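Local coordinates for ABC sugar transporter, periplasmic sugar binding protein (Legionella pneumophila subsp. pneumophila, PDB 3ROT) that probably binds a carbohydrate in the periplasm and delivers it to an ABC transporter for uptake into the cell, at residues Q52-E55 with S56-T60; T154-D158 with K159-F163; Y213-N216 with Y217-V221; P247-M250 with G251-I255. One frame throughout, in Å; residues are numbered along the deposited sequence.

Contact 1. Residues Q52-E55 with S56-T60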
loop_
_atom_site.group_PDB
_atom_site.type_symbol
_atom_site.label_atom_id
_atom_site.label_comp_id
_atom_site.label_asym_id
_atom_site.label_seq_id
_atom_site.Cartn_x
_atom_site.Cartn_y
_atom_site.Cartn_z
ATOM N N GLN A 52 3.839 -16.904 -15.450
ATOM C CA GLN A 52 3.523 -18.232 -14.946
ATOM C C GLN A 52 2.017 -18.337 -14.684
ATOM O O GLN A 52 1.399 -19.361 -14.977
ATOM C CB GLN A 52 4.318 -18.512 -13.669
ATOM C CG GLN A 52 4.080 -19.894 -13.090
ATOM C CD GLN A 52 4.104 -20.979 -14.152
ATOM O OE1 GLN A 52 5.020 -21.041 -14.979
ATOM N NE2 GLN A 52 3.097 -21.849 -14.131
ATOM N N PHE A 53 1.428 -17.276 -14.135
ATOM C CA PHE A 53 -0.014 -17.263 -13.880
ATOM C C PHE A 53 -0.793 -17.533 -15.174
ATOM O O PHE A 53 -1.694 -18.377 -15.213
ATOM C CB PHE A 53 -0.451 -15.913 -13.308
ATOM C CG PHE A 53 -0.172 -15.749 -11.840
ATOM C CD1 PHE A 53 -0.569 -16.723 -10.929
ATOM C CD2 PHE A 53 0.449 -14.599 -11.364
ATOM C CE1 PHE A 53 -0.354 -16.553 -9.561
ATOM C CE2 PHE A 53 0.668 -14.421 -10.002
ATOM C CZ PHE A 53 0.263 -15.401 -9.098
ATOM N N ILE A 54 -0.448 -16.800 -16.230
ATOM C CA ILE A 54 -1.092 -16.947 -17.529
ATOM C C ILE A 54 -0.915 -18.365 -18.054
ATOM O O ILE A 54 -1.837 -18.958 -18.608
ATOM C CB ILE A 54 -0.483 -15.969 -18.564
ATOM C CG1 ILE A 54 -0.794 -14.527 -18.158
ATOM C CG2 ILE A 54 -1.020 -16.274 -19.948
ATOM C CD1 ILE A 54 -0.113 -13.487 -19.005
ATOM N N GLU A 55 0.291 -18.890 -17.878
ATOM C CA GLU A 55 0.636 -20.228 -18.329
ATOM C C GLU A 55 -0.205 -21.287 -17.605
ATOM O O GLU A 55 -0.784 -22.169 -18.237
ATOM C CB GLU A 55 2.128 -20.465 -18.090
ATOM C CG GLU A 55 2.881 -21.069 -19.266
ATOM C CD GLU A 55 2.692 -20.296 -20.560
ATOM O OE1 GLU A 55 1.643 -20.468 -21.211
ATOM O OE2 GLU A 55 3.587 -19.509 -20.926
ATOM N N SER A 56 -0.280 -21.201 -16.282
ATOM C CA SER A 56 -1.067 -22.173 -15.537
ATOM C C SER A 56 -2.553 -22.003 -15.833
ATOM O O SER A 56 -3.308 -22.967 -15.792
ATOM C CB SER A 56 -0.801 -22.057 -14.029
ATOM O OG SER A 56 -1.014 -20.741 -13.551
ATOM N N ALA A 57 -2.974 -20.781 -16.140
ATOM C CA ALA A 57 -4.374 -20.540 -16.459
ATOM C C ALA A 57 -4.719 -21.257 -17.762
ATOM O O ALA A 57 -5.762 -21.905 -17.863
ATOM C CB ALA A 57 -4.637 -19.045 -16.597
ATOM N N LEU A 58 -3.834 -21.143 -18.753
ATOM C CA LEU A 58 -4.033 -21.774 -20.060
ATOM C C LEU A 58 -4.239 -23.279 -19.961
ATOM O O LEU A 58 -5.055 -23.842 -20.682
ATOM C CB LEU A 58 -2.837 -21.503 -20.980
ATOM C CG LEU A 58 -2.590 -20.057 -21.410
ATOM C CD1 LEU A 58 -1.379 -19.980 -22.325
ATOM C CD2 LEU A 58 -3.817 -19.536 -22.123
ATOM N N ALA A 59 -3.492 -23.923 -19.070
ATOM C CA ALA A 59 -3.586 -25.369 -18.883
ATOM C C ALA A 59 -4.992 -25.830 -18.515
ATOM O O ALA A 59 -5.383 -26.957 -18.819
ATOM C CB ALA A 59 -2.602 -25.815 -17.807
ATOM N N THR A 60 -5.752 -24.957 -17.859
ATOM C CA THR A 60 -7.109 -25.298 -17.440
ATOM C C THR A 60 -8.145 -25.094 -18.536
ATOM O O THR A 60 -9.321 -25.371 -18.331
ATOM C CB THR A 60 -7.544 -24.461 -16.219
ATOM O OG1 THR A 60 -7.625 -23.081 -16.594
ATOM C CG2 THR A 60 -6.551 -24.618 -15.078
#

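Contact 2. Residues T154-D158 with K159-F163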
loop_
_atom_site.group_PDB
_atom_site.type_symbol
_atom_site.label_atom_id
_atom_site.label_comp_id
_atom_site.label_asym_id
_atom_site.label_seq_id
_atom_site.Cartn_x
_atom_site.Cartn_y
_atom_site.Cartn_z
ATOM N N THR A 154 6.371 15.583 -24.254
ATOM C CA THR A 154 6.145 16.271 -25.522
ATOM C C THR A 154 5.478 17.624 -25.273
ATOM O O THR A 154 5.861 18.631 -25.872
ATOM C CB THR A 154 5.265 15.441 -26.493
ATOM O OG1 THR A 154 3.997 15.164 -25.888
ATOM C CG2 THR A 154 5.951 14.134 -26.843
ATOM N N ILE A 155 4.491 17.657 -24.381
ATOM C CA ILE A 155 3.818 18.913 -24.084
ATOM C C ILE A 155 4.792 19.870 -23.400
ATOM O O ILE A 155 4.868 21.041 -23.754
ATOM C CB ILE A 155 2.591 18.699 -23.172
ATOM C CG1 ILE A 155 1.604 17.731 -23.840
ATOM C CG2 ILE A 155 1.940 20.038 -22.856
ATOM C CD1 ILE A 155 1.232 18.087 -25.277
ATOM N N LEU A 156 5.551 19.359 -22.437
ATOM C CA LEU A 156 6.507 20.184 -21.709
ATOM C C LEU A 156 7.606 20.727 -22.607
ATOM O O LEU A 156 8.049 21.862 -22.437
ATOM C CB LEU A 156 7.139 19.395 -20.564
ATOM C CG LEU A 156 6.199 18.948 -19.450
ATOM C CD1 LEU A 156 7.013 18.241 -18.386
ATOM C CD2 LEU A 156 5.466 20.145 -18.868
ATOM N N GLN A 157 8.055 19.909 -23.552
ATOM C CA GLN A 157 9.095 20.325 -24.478
ATOM C C GLN A 157 8.551 21.449 -25.367
ATOM O O GLN A 157 9.224 22.450 -25.599
ATOM C CB GLN A 157 9.527 19.146 -25.348
ATOM C CG GLN A 157 10.786 19.407 -26.159
ATOM C CD GLN A 157 10.953 18.424 -27.308
ATOM O OE1 GLN A 157 10.835 17.208 -27.126
ATOM N NE2 GLN A 157 11.234 18.949 -28.497
ATOM N N ASP A 158 7.324 21.273 -25.848
ATOM C CA ASP A 158 6.674 22.254 -26.709
ATOM C C ASP A 158 6.634 23.651 -26.118
ATOM O O ASP A 158 6.739 24.641 -26.839
ATOM C CB ASP A 158 5.239 21.832 -27.012
ATOM C CG ASP A 158 5.091 21.200 -28.373
ATOM O OD1 ASP A 158 5.595 20.074 -28.574
ATOM O OD2 ASP A 158 4.472 21.839 -29.248
ATOM N N LYS A 159 6.473 23.725 -24.803
ATOM C CA LYS A 159 6.381 25.008 -24.123
ATOM C C LYS A 159 7.698 25.482 -23.517
ATOM O O LYS A 159 7.756 26.543 -22.896
ATOM C CB LYS A 159 5.306 24.922 -23.043
ATOM C CG LYS A 159 4.022 24.283 -23.546
ATOM C CD LYS A 159 3.470 25.014 -24.766
ATOM C CE LYS A 159 2.209 24.339 -25.295
ATOM N NZ LYS A 159 1.603 25.096 -26.432
ATOM N N GLY A 160 8.754 24.700 -23.702
ATOM C CA GLY A 160 10.045 25.086 -23.165
ATOM C C GLY A 160 10.146 25.011 -21.654
ATOM O O GLY A 160 10.820 25.831 -21.026
ATOM N N ILE A 161 9.466 24.033 -21.064
ATOM C CA ILE A 161 9.507 23.835 -19.621
ATOM C C ILE A 161 10.576 22.779 -19.368
ATOM O O ILE A 161 10.554 21.712 -19.980
ATOM C CB ILE A 161 8.165 23.305 -19.076
ATOM C CG1 ILE A 161 7.010 24.216 -19.512
ATOM C CG2 ILE A 161 8.232 23.219 -17.559
ATOM C CD1 ILE A 161 7.078 25.623 -18.962
ATOM N N PHE A 162 11.525 23.086 -18.493
ATOM C CA PHE A 162 12.588 22.144 -18.167
ATOM C C PHE A 162 11.955 20.964 -17.434
ATOM O O PHE A 162 11.031 21.146 -16.644
ATOM C CB PHE A 162 13.629 22.805 -17.262
ATOM C CG PHE A 162 14.313 23.988 -17.879
ATOM C CD1 PHE A 162 14.994 23.865 -19.092
ATOM C CD2 PHE A 162 14.308 25.221 -17.237
ATOM C CE1 PHE A 162 15.663 24.957 -19.654
ATOM C CE2 PHE A 162 14.975 26.321 -17.790
ATOM C CZ PHE A 162 15.653 26.187 -19.000
ATOM N N PHE A 163 12.455 19.760 -17.679
ATOM C CA PHE A 163 11.886 18.584 -17.029
ATOM C C PHE A 163 12.874 17.437 -16.940
ATOM O O PHE A 163 13.862 17.396 -17.669
ATOM C CB PHE A 163 10.641 18.122 -17.792
ATOM C CG PHE A 163 10.939 17.584 -19.167
ATOM C CD1 PHE A 163 11.409 16.282 -19.336
ATOM C CD2 PHE A 163 10.776 18.387 -20.294
ATOM C CE1 PHE A 163 11.716 15.786 -20.607
ATOM C CE2 PHE A 163 11.082 17.899 -21.571
ATOM C CZ PHE A 163 11.553 16.597 -21.725
#

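Contact 3. Residues Y213-N216 with Y217-V221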
loop_
_atom_site.group_PDB
_atom_site.type_symbol
_atom_site.label_atom_id
_atom_site.label_comp_id
_atom_site.label_asym_id
_atom_site.label_seq_id
_atom_site.Cartn_x
_atom_site.Cartn_y
_atom_site.Cartn_z
ATOM N N TYR A 213 8.899 16.180 7.200
ATOM C CA TYR A 213 9.721 15.640 6.126
ATOM C C TYR A 213 10.678 16.642 5.508
ATOM O O TYR A 213 11.394 16.302 4.580
ATOM C CB TYR A 213 8.815 15.059 5.036
ATOM C CG TYR A 213 8.047 13.849 5.505
ATOM C CD1 TYR A 213 8.569 12.566 5.353
ATOM C CD2 TYR A 213 6.852 13.995 6.200
ATOM C CE1 TYR A 213 7.921 11.462 5.894
ATOM C CE2 TYR A 213 6.202 12.904 6.749
ATOM C CZ TYR A 213 6.738 11.643 6.601
ATOM O OH TYR A 213 6.106 10.569 7.200
ATOM N N ASP A 214 10.713 17.865 6.025
ATOM C CA ASP A 214 11.590 18.896 5.461
ATOM C C ASP A 214 11.315 19.008 3.967
ATOM O O ASP A 214 12.214 18.880 3.137
ATOM C CB ASP A 214 13.069 18.554 5.680
ATOM C CG ASP A 214 13.481 18.655 7.135
ATOM O OD1 ASP A 214 13.320 19.749 7.727
ATOM O OD2 ASP A 214 13.963 17.640 7.684
ATOM N N PHE A 215 10.050 19.228 3.639
ATOM C CA PHE A 215 9.626 19.357 2.258
ATOM C C PHE A 215 8.576 20.461 2.210
ATOM O O PHE A 215 7.385 20.190 2.083
ATOM C CB PHE A 215 9.023 18.040 1.773
ATOM C CG PHE A 215 8.949 17.925 0.282
ATOM C CD1 PHE A 215 10.081 17.611 -0.458
ATOM C CD2 PHE A 215 7.750 18.147 -0.387
ATOM C CE1 PHE A 215 10.024 17.519 -1.846
ATOM C CE2 PHE A 215 7.682 18.058 -1.773
ATOM C CZ PHE A 215 8.827 17.742 -2.502
ATOM N N ASN A 216 9.029 21.705 2.320
ATOM C CA ASN A 216 8.130 22.856 2.309
ATOM C C ASN A 216 8.035 23.538 0.942
ATOM O O ASN A 216 7.516 24.650 0.820
ATOM C CB ASN A 216 8.582 23.866 3.370
ATOM C CG ASN A 216 8.440 23.325 4.788
ATOM O OD1 ASN A 216 7.335 23.016 5.245
ATOM N ND2 ASN A 216 9.557 23.205 5.485
ATOM N N TYR A 217 8.520 22.852 -0.087
ATOM C CA TYR A 217 8.511 23.384 -1.449
ATOM C C TYR A 217 7.120 23.690 -2.004
ATOM O O TYR A 217 6.950 24.610 -2.807
ATOM C CB TYR A 217 9.229 22.402 -2.365
ATOM C CG TYR A 217 10.634 22.113 -1.905
ATOM C CD1 TYR A 217 11.662 23.029 -2.131
ATOM C CD2 TYR A 217 10.936 20.939 -1.213
ATOM C CE1 TYR A 217 12.950 22.785 -1.683
ATOM C CE2 TYR A 217 12.224 20.687 -0.756
ATOM C CZ TYR A 217 13.227 21.614 -0.995
ATOM O OH TYR A 217 14.511 21.378 -0.554
ATOM N N GLN A 218 6.127 22.917 -1.585
ATOM C CA GLN A 218 4.763 23.121 -2.055
ATOM C C GLN A 218 4.618 23.124 -3.584
ATOM O O GLN A 218 4.097 24.072 -4.166
ATOM C CB GLN A 218 4.212 24.431 -1.484
ATOM C CG GLN A 218 4.078 24.428 0.026
ATOM C CD GLN A 218 3.498 25.717 0.558
ATOM O OE1 GLN A 218 4.137 26.768 0.509
ATOM N NE2 GLN A 218 2.270 25.647 1.062
ATOM N N PRO A 219 5.061 22.049 -4.256
ATOM C CA PRO A 219 4.941 22.002 -5.716
ATOM C C PRO A 219 3.506 21.680 -6.142
ATOM O O PRO A 219 2.701 21.204 -5.338
ATOM C CB PRO A 219 5.897 20.885 -6.089
ATOM C CG PRO A 219 5.635 19.903 -4.980
ATOM C CD PRO A 219 5.642 20.795 -3.743
ATOM N N GLN A 220 3.195 21.955 -7.404
ATOM C CA GLN A 220 1.877 21.666 -7.947
ATOM C C GLN A 220 1.970 20.234 -8.416
ATOM O O GLN A 220 2.890 19.887 -9.154
ATOM C CB GLN A 220 1.567 22.610 -9.106
ATOM C CG GLN A 220 1.576 24.041 -8.657
ATOM C CD GLN A 220 0.666 24.255 -7.470
ATOM O OE1 GLN A 220 -0.554 24.253 -7.607
ATOM N NE2 GLN A 220 1.254 24.423 -6.290
ATOM N N VAL A 221 1.014 19.411 -7.989
ATOM C CA VAL A 221 1.040 17.991 -8.287
ATOM C C VAL A 221 -0.057 17.441 -9.204
ATOM O O VAL A 221 -1.240 17.770 -9.076
ATOM C CB VAL A 221 1.033 17.190 -6.959
ATOM C CG1 VAL A 221 1.152 15.693 -7.240
ATOM C CG2 VAL A 221 2.177 17.673 -6.068
HETATM O O HOH W 1 5.198 21.125 0.497
#

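Contact 4. Residues P247-M250 with G251-I255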
loop_
_atom_site.group_PDB
_atom_site.type_symbol
_atom_site.label_atom_id
_atom_site.label_comp_id
_atom_site.label_asym_id
_atom_site.label_seq_id
_atom_site.Cartn_x
_atom_site.Cartn_y
_atom_site.Cartn_z
ATOM N N PRO A 247 -11.140 2.393 -13.796
ATOM C CA PRO A 247 -10.841 0.959 -13.654
ATOM C C PRO A 247 -12.043 0.034 -13.420
ATOM O O PRO A 247 -12.063 -1.090 -13.916
ATOM C CB PRO A 247 -9.839 0.917 -12.492
ATOM C CG PRO A 247 -10.056 2.211 -11.761
ATOM C CD PRO A 247 -10.308 3.194 -12.881
ATOM N N PHE A 248 -13.034 0.505 -12.670
ATOM C CA PHE A 248 -14.224 -0.299 -12.402
ATOM C C PHE A 248 -14.902 -0.659 -13.727
ATOM O O PHE A 248 -15.275 -1.811 -13.960
ATOM C CB PHE A 248 -15.208 0.473 -11.516
ATOM C CG PHE A 248 -16.439 -0.310 -11.154
ATOM C CD1 PHE A 248 -16.537 -0.951 -9.918
ATOM C CD2 PHE A 248 -17.495 -0.429 -12.057
ATOM C CE1 PHE A 248 -17.675 -1.704 -9.589
ATOM C CE2 PHE A 248 -18.634 -1.179 -11.741
ATOM C CZ PHE A 248 -18.722 -1.817 -10.503
ATOM N N LEU A 249 -15.056 0.343 -14.590
ATOM C CA LEU A 249 -15.676 0.172 -15.902
ATOM C C LEU A 249 -14.848 -0.793 -16.750
ATOM O O LEU A 249 -15.386 -1.664 -17.446
ATOM C CB LEU A 249 -15.776 1.531 -16.613
ATOM C CG LEU A 249 -16.523 1.538 -17.946
ATOM C CD1 LEU A 249 -17.982 1.147 -17.718
ATOM C CD2 LEU A 249 -16.437 2.924 -18.577
HETATM N N MSE A 250 -13.534 -0.623 -16.678
HETATM C CA MSE A 250 -12.581 -1.452 -17.407
HETATM C C MSE A 250 -12.831 -2.901 -16.997
HETATM O O MSE A 250 -12.999 -3.781 -17.837
HETATM C CB MSE A 250 -11.162 -1.039 -17.017
HETATM C CG MSE A 250 -10.066 -1.331 -18.033
HETATM SE SE MSE A 250 -8.351 -0.695 -17.340
HETATM C CE MSE A 250 -8.726 1.159 -17.198
ATOM N N GLY A 251 -12.852 -3.134 -15.687
ATOM C CA GLY A 251 -13.088 -4.472 -15.179
ATOM C C GLY A 251 -14.423 -5.041 -15.620
ATOM O O GLY A 251 -14.473 -6.109 -16.227
ATOM N N TYR A 252 -15.499 -4.317 -15.326
ATOM C CA TYR A 252 -16.857 -4.743 -15.668
ATOM C C TYR A 252 -17.003 -5.076 -17.150
ATOM O O TYR A 252 -17.449 -6.165 -17.524
ATOM C CB TYR A 252 -17.854 -3.643 -15.302
ATOM C CG TYR A 252 -19.291 -4.101 -15.292
ATOM C CD1 TYR A 252 -19.909 -4.494 -14.104
ATOM C CD2 TYR A 252 -20.014 -4.210 -16.481
ATOM C CE1 TYR A 252 -21.211 -4.994 -14.101
ATOM C CE2 TYR A 252 -21.314 -4.712 -16.490
ATOM C CZ TYR A 252 -21.903 -5.104 -15.300
ATOM O OH TYR A 252 -23.169 -5.637 -15.323
ATOM N N LEU A 253 -16.622 -4.132 -17.999
ATOM C CA LEU A 253 -16.737 -4.327 -19.427
ATOM C C LEU A 253 -15.867 -5.422 -20.027
ATOM O O LEU A 253 -16.280 -6.060 -20.995
ATOM C CB LEU A 253 -16.493 -3.005 -20.164
ATOM C CG LEU A 253 -17.634 -1.989 -20.069
ATOM C CD1 LEU A 253 -17.270 -0.723 -20.871
ATOM C CD2 LEU A 253 -18.922 -2.623 -20.608
ATOM N N SER A 254 -14.677 -5.657 -19.479
ATOM C CA SER A 254 -13.834 -6.710 -20.046
ATOM C C SER A 254 -14.433 -8.104 -19.790
ATOM O O SER A 254 -14.478 -8.934 -20.691
ATOM C CB SER A 254 -12.394 -6.621 -19.511
ATOM O OG SER A 254 -12.273 -7.126 -18.195
ATOM N N ILE A 255 -14.913 -8.364 -18.580
ATOM C CA ILE A 255 -15.510 -9.676 -18.304
ATOM C C ILE A 255 -16.804 -9.825 -19.110
ATOM O O ILE A 255 -17.103 -10.906 -19.641
ATOM C CB ILE A 255 -15.826 -9.860 -16.786
ATOM C CG1 ILE A 255 -14.522 -9.944 -15.983
ATOM C CG2 ILE A 255 -16.655 -11.123 -16.563
ATOM C CD1 ILE A 255 -13.543 -10.988 -16.507
#

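Contact 1. Residues Q52-E55 with S56-T60
Ser56 N donates to Gln52 O at 2.8 Å in a nearly straight bond (168° at the hydrogen), one of the i to i+4 bonds of helix 47-59, an alpha helix of the N-terminal lobe of this type I periplasmic binding fold. The hydroxyl of Ser56 folds back over the same turn, because a chi1 of 55° sets OG between its own N and C. There OG lies 3.1 Å from Gln52 O and 3.0 Å from Phe53 O, two acceptors competing for a single proton. Ala57 N bonds to Phe53 O and Leu58 N to Ile54 O, while the bond from Ala59 N to Glu55 O is weak. On the buried flank the CG2 branch of Ile54 meets Leu58 CG at 4.3 Å, and both side chains reach Ile65 or Thr67 of strand 64-67 and residues of helix 76-85. Ala57 offers its methyl group to Tyr7 and Ile9 of strand 5-9. The carboxylate of Glu55 is engaged outside the turn, OE1 in a salt bridge with Arg81 and OE2 in a hydrogen bond with Ser78 OG, which would fix its rotation and probably stabilise its negative charge. Bent at chi2, the Glu55 chain crosses the Leu58 side chain at a slant, bringing OE1 to 3.3 Å from Leu58 CD1.

Contact 2. Residues T154-D158 with K159-F163
Leu156 packs against Phe163 and Ile161 on the inner side of the turn that leads from helix 143-158 into strand 162-167. Its CD1 branch touches Phe163 CB at 3.7 Å, its CB lies 3.8 Å from Phe163 CD2, and its CD2 branch reaches Ile161 CB at 4.2 Å. Phe163 CG stands between the backbone N and carbonyl carbon (chi1 67°), a rotamer that turns the ring back beneath the last helical turn, where CE2 comes within 4.1 Å of Gln157 N. The turn is a Schellman motif. Ile161 N donates to Leu156 O at 2.9 Å and Gly160 N to Gln157 O at 3.0 Å, the latter from well above the carbonyl plane, while Gly160 takes positive phi. The outer side is looser at its charged end: Lys159 CG lies 3.4 Å from Ile155 O, but the ammonium NZ stays 5.2 Å from Asp158 OD2, too far for a salt bridge; Gln157 is likewise exposed. The turn completes the beta-alpha-beta unit of strand 132-137, helix 143-158 and strand 162-167: Leu156 rests on Ala133, Leu156 and Lys159 both touch Leu124 of helix 112-126, and the Phe162 backbone pairs with Ala133.

Contact 3. Residues Y213-N216 with Y217-V221
Phe215 receives the edge of the Tyr217 ring on one face, a T-shaped pair with centroids 5.1 Å apart and planes at 71°. The atom that points in is Tyr217 CD2, 3.5 Å from Phe215 CD1 and displaced toward the rim of the phenyl ring. A chi1 of -162° carries the Phe215 ring away from its own backbone N and under the following residues, while Tyr217 CG sits opposite its carbonyl carbon; the two side chains cross at about a right angle. Pro219 CD approaches Phe215 CE2 obliquely at 3.9 Å, adding a third apolar group. No direct hydrogen bond joins 213-216 to 217-221. A water bridges them instead, donating to Phe215 O at 2.9 Å and accepting from Gln218 N at 2.9 Å. Tyr217 N, buried between, has no partner in the model. Asp214, the first residue to leave helical torsions after helix 210-213, has positive phi in a Schellman motif. The aromatic pair grows into a cluster with Phe183 of helix 172-185, which meets both rings, edge-to-face with Phe215; Met206 of helix 197-208 also touches Phe215. Beyond Pro219 the chain enters strand 220-224, where Gln220 bonds through its backbone to Asn190 and Ile192, and Val221 to Asn240.

Contact 4. Residues P247-M250 with G251-I255
Leu249 and Leu253 take different first torsions to meet: Leu249 CG is trans to its backbone N (chi1 -174°), whereas Leu253 CG is trans to its carbonyl carbon (chi1 -74°). The two side chains therefore run alongside each other in one direction, with Leu249 CD1 at 3.7 Å from Leu253 CD1. One residue earlier, Phe248 and Tyr252 both extend away from their backbone N and bring their rings together obliquely, Phe248 CE2 at 4.3 Å from Tyr252 CD1. The phenol reaches further, its OH bonded to Glu31 OE2, while Phe248 packs on Arg212 of the second subunit. Beneath these pairs the backbone is regular alpha helix: Gly251 N binds Pro247 O at 2.8 Å, and Tyr252 N binds Phe248 O at 2.9 Å in an almost straight bond (176°). Leu253 N and Ser254 N continue the pattern to Leu249 O and Met250 O. Gly251 O is gripped twice, by Ile255 N at 3.3 Å and by Ser254 OG at 3.1 Å; this hydroxyl is thereby satisfied on a buried flank. Met250, a selenomethionine, points the other way, onto Tyr17 and Leu21 of helix 16-32, and Leu253 and Ser254 rest on Leu108 of strand 107-109. Pro247 occupies the first turn of helix 247-264, a position that suits proline because no N-H is needed there. The chain crosses back between strand 241-243 and Pro247, and helix 247-264 is the first element after that return, as in type I periplasmic binding proteins.

From the N terminus, the chain lays down most of one parallel sheet, crosses to a second lobe, and returns to add strand 271-272. Contact 1 lies within helix 47-59, on the first sheet, and contact 4 inside helix 247-264, back in the first lobe; neither closes a loop, and their centres are about 21 Å apart. Contacts 2 and 3 are turns leading from a helix into a strand of the second sheet, 162-167 at its outer edge and 220-224 further in; their centres also lie about 21 Å apart. All four follow in series, with none crossing or enclosing another. Contacts 1 and 2, about 44 Å apart between centres, sit on opposite sides of the chain's centre.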